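Local coordinates for hydrazine synthase alpha subunit (Candidatus Kuenenia stuttgartiensis, PDB 5C2V), which condenses hydroxylamine with ammonia to hydrazine, the second half-reaction of hydrazine synthase, in a heme c-containing complex of alpha, beta and gamma subunits, at residues 329-337 and 363-371. Residues are numbered along the deposited sequence; the frame is centred on the assembly and turned at random.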
# COMPACT_ATOMS: atom_id res chain seq x y z
N LEU D 329 -14.06 -10.31 14.27
CA LEU D 329 -14.97 -11.19 15.00
C LEU D 329 -14.66 -12.68 14.84
O LEU D 329 -15.05 -13.49 15.68
CB LEU D 329 -16.41 -10.92 14.57
CG LEU D 329 -16.92 -9.50 14.80
CD1 LEU D 329 -18.36 -9.36 14.34
CD2 LEU D 329 -16.77 -9.11 16.26
N THR D 330 -13.95 -13.04 13.77
CA THR D 330 -13.75 -14.45 13.41
C THR D 330 -12.36 -14.73 12.86
O THR D 330 -11.47 -13.89 12.91
CB THR D 330 -14.78 -14.93 12.36
OG1 THR D 330 -14.69 -14.11 11.19
CG2 THR D 330 -16.20 -14.87 12.91
N GLY D 331 -12.18 -15.94 12.33
CA GLY D 331 -10.99 -16.29 11.58
C GLY D 331 -10.01 -17.26 12.21
O GLY D 331 -9.08 -17.73 11.55
N LYS D 332 -10.21 -17.57 13.49
CA LYS D 332 -9.27 -18.43 14.20
C LYS D 332 -9.58 -19.92 14.03
O LYS D 332 -8.78 -20.77 14.42
CB LYS D 332 -9.24 -18.05 15.68
CG LYS D 332 -8.26 -16.92 15.98
CD LYS D 332 -8.73 -16.07 17.15
CE LYS D 332 -8.45 -14.59 16.89
NZ LYS D 332 -9.67 -13.75 17.05
N ASP D 333 -10.74 -20.23 13.46
CA ASP D 333 -11.07 -21.62 13.13
C ASP D 333 -10.82 -21.97 11.66
O ASP D 333 -10.94 -23.13 11.27
CB ASP D 333 -12.54 -21.90 13.48
CG ASP D 333 -13.49 -20.87 12.91
OD1 ASP D 333 -13.49 -20.67 11.67
OD2 ASP D 333 -14.25 -20.27 13.69
N GLY D 334 -10.46 -20.98 10.86
CA GLY D 334 -10.23 -21.19 9.44
C GLY D 334 -11.49 -21.40 8.61
O GLY D 334 -11.40 -21.67 7.41
N GLY D 335 -12.66 -21.27 9.23
CA GLY D 335 -13.92 -21.47 8.54
C GLY D 335 -14.38 -20.23 7.79
O GLY D 335 -13.82 -19.15 7.94
N LEU D 336 -15.42 -20.40 6.96
CA LEU D 336 -15.97 -19.29 6.19
C LEU D 336 -17.34 -18.86 6.70
O LEU D 336 -18.22 -19.69 6.93
CB LEU D 336 -16.06 -19.67 4.71
CG LEU D 336 -14.73 -19.84 3.96
CD1 LEU D 336 -14.98 -20.15 2.49
CD2 LEU D 336 -13.86 -18.61 4.12
N TYR D 337 -17.51 -17.55 6.87
CA TYR D 337 -18.75 -16.99 7.38
C TYR D 337 -19.49 -16.17 6.32
O TYR D 337 -18.86 -15.56 5.45
CB TYR D 337 -18.48 -16.11 8.60
CG TYR D 337 -18.03 -16.86 9.83
CD1 TYR D 337 -16.73 -17.32 9.96
CD2 TYR D 337 -18.92 -17.11 10.87
CE1 TYR D 337 -16.32 -18.00 11.09
CE2 TYR D 337 -18.52 -17.80 12.01
CZ TYR D 337 -17.22 -18.24 12.11
OH TYR D 337 -16.82 -18.92 13.23
N PHE D 363 -24.34 -17.60 16.87
CA PHE D 363 -22.99 -17.07 17.03
C PHE D 363 -22.60 -16.94 18.51
O PHE D 363 -23.45 -16.68 19.36
CB PHE D 363 -22.85 -15.72 16.34
CG PHE D 363 -21.43 -15.25 16.19
CD1 PHE D 363 -20.64 -15.71 15.15
CD2 PHE D 363 -20.88 -14.37 17.11
CE1 PHE D 363 -19.33 -15.28 15.02
CE2 PHE D 363 -19.57 -13.94 16.98
CZ PHE D 363 -18.80 -14.40 15.93
N ASN D 364 -21.32 -17.14 18.79
CA ASN D 364 -20.79 -16.97 20.14
C ASN D 364 -19.76 -15.85 20.17
O ASN D 364 -18.71 -15.93 19.53
CB ASN D 364 -20.17 -18.28 20.64
CG ASN D 364 -19.90 -18.27 22.13
OD1 ASN D 364 -19.52 -17.25 22.71
ND2 ASN D 364 -20.11 -19.42 22.77
N PHE D 365 -20.07 -14.79 20.92
CA PHE D 365 -19.19 -13.63 21.00
C PHE D 365 -18.01 -13.84 21.94
O PHE D 365 -16.98 -13.19 21.81
CB PHE D 365 -19.99 -12.40 21.43
CG PHE D 365 -20.96 -11.92 20.39
CD1 PHE D 365 -22.24 -12.45 20.33
CD2 PHE D 365 -20.60 -10.95 19.47
CE1 PHE D 365 -23.14 -12.01 19.37
CE2 PHE D 365 -21.49 -10.51 18.51
CZ PHE D 365 -22.76 -11.04 18.46
N SER D 366 -18.17 -14.76 22.89
CA SER D 366 -17.11 -15.04 23.85
C SER D 366 -16.02 -15.91 23.22
O SER D 366 -14.86 -15.86 23.64
CB SER D 366 -17.67 -15.72 25.10
OG SER D 366 -18.27 -16.97 24.78
N LYS D 367 -16.40 -16.71 22.23
CA LYS D 367 -15.45 -17.57 21.54
C LYS D 367 -14.92 -16.97 20.23
O LYS D 367 -14.04 -17.56 19.60
CB LYS D 367 -16.09 -18.93 21.25
CG LYS D 367 -16.40 -19.75 22.48
CD LYS D 367 -15.14 -19.98 23.31
CE LYS D 367 -15.40 -20.97 24.43
NZ LYS D 367 -15.88 -22.28 23.90
N CYS D 368 -15.45 -15.81 19.85
CA CYS D 368 -15.12 -15.18 18.57
C CYS D 368 -15.29 -16.15 17.40
O CYS D 368 -14.51 -16.12 16.45
CB CYS D 368 -13.70 -14.62 18.58
SG CYS D 368 -13.42 -13.30 19.78
N ALA D 369 -16.31 -17.00 17.48
CA ALA D 369 -16.56 -18.00 16.44
C ALA D 369 -17.99 -18.53 16.50
O ALA D 369 -18.79 -18.08 17.32
CB ALA D 369 -15.57 -19.15 16.57
N ALA D 370 -18.30 -19.48 15.63
CA ALA D 370 -19.64 -20.04 15.55
C ALA D 370 -19.96 -20.95 16.74
O ALA D 370 -19.09 -21.68 17.22
CB ALA D 370 -19.81 -20.81 14.24
N GLY D 371 -21.20 -20.89 17.20
CA GLY D 371 -21.66 -21.70 18.32
C GLY D 371 -22.48 -22.91 17.91
O GLY D 371 -22.22 -23.53 16.88
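In the six-bladed beta-propeller of the N-terminal domain, the loop leaving strand 327-328, an outer strand of one four-stranded blade, and the start of strand 336-342 of the next, with Tyr337 on the strand, pack against the hairpin joining strands 359-364 and 369-373 of that second blade. The phenol oxygen carries the polar part of the contact. Tyr337 OH donates to Asp333 OD2 on the syn side of the carboxylate (2.9 Å) and accepts a weak, bent bond from Ala370 N, also 2.9 Å away, with 129° at the hydrogen; both partners lie at the ring edge. Asp333 CG sits between its own backbone N and carbonyl carbon (chi1 51°), and from there OD1 takes Gly335 N in an Asx turn while OD2 lies 3.4 Å from Ala369 CB.

Thr330 CG2 sits over the centre of the Tyr337 ring and also meets the edge of the Phe363 ring, 3.8 Å from Phe363 CE1, while Thr330 OG1 is hydrogen-bonded to Leu313 N and Gln312 OE1 on the preceding blade. Tyr337 CE2 approaches Phe363 CE1 at 4.0 Å. On the hairpin side, Cys368 and Ala369 facing Asn364 form a G1 beta bulge, and Cys368 O receives a nearly straight CA-H...O contact from Thr330. The shared hydroxyl thus links the Asx turn to the hairpin only weakly, and apolar packing, with the threonine methyl against both rings, carries much of the contact.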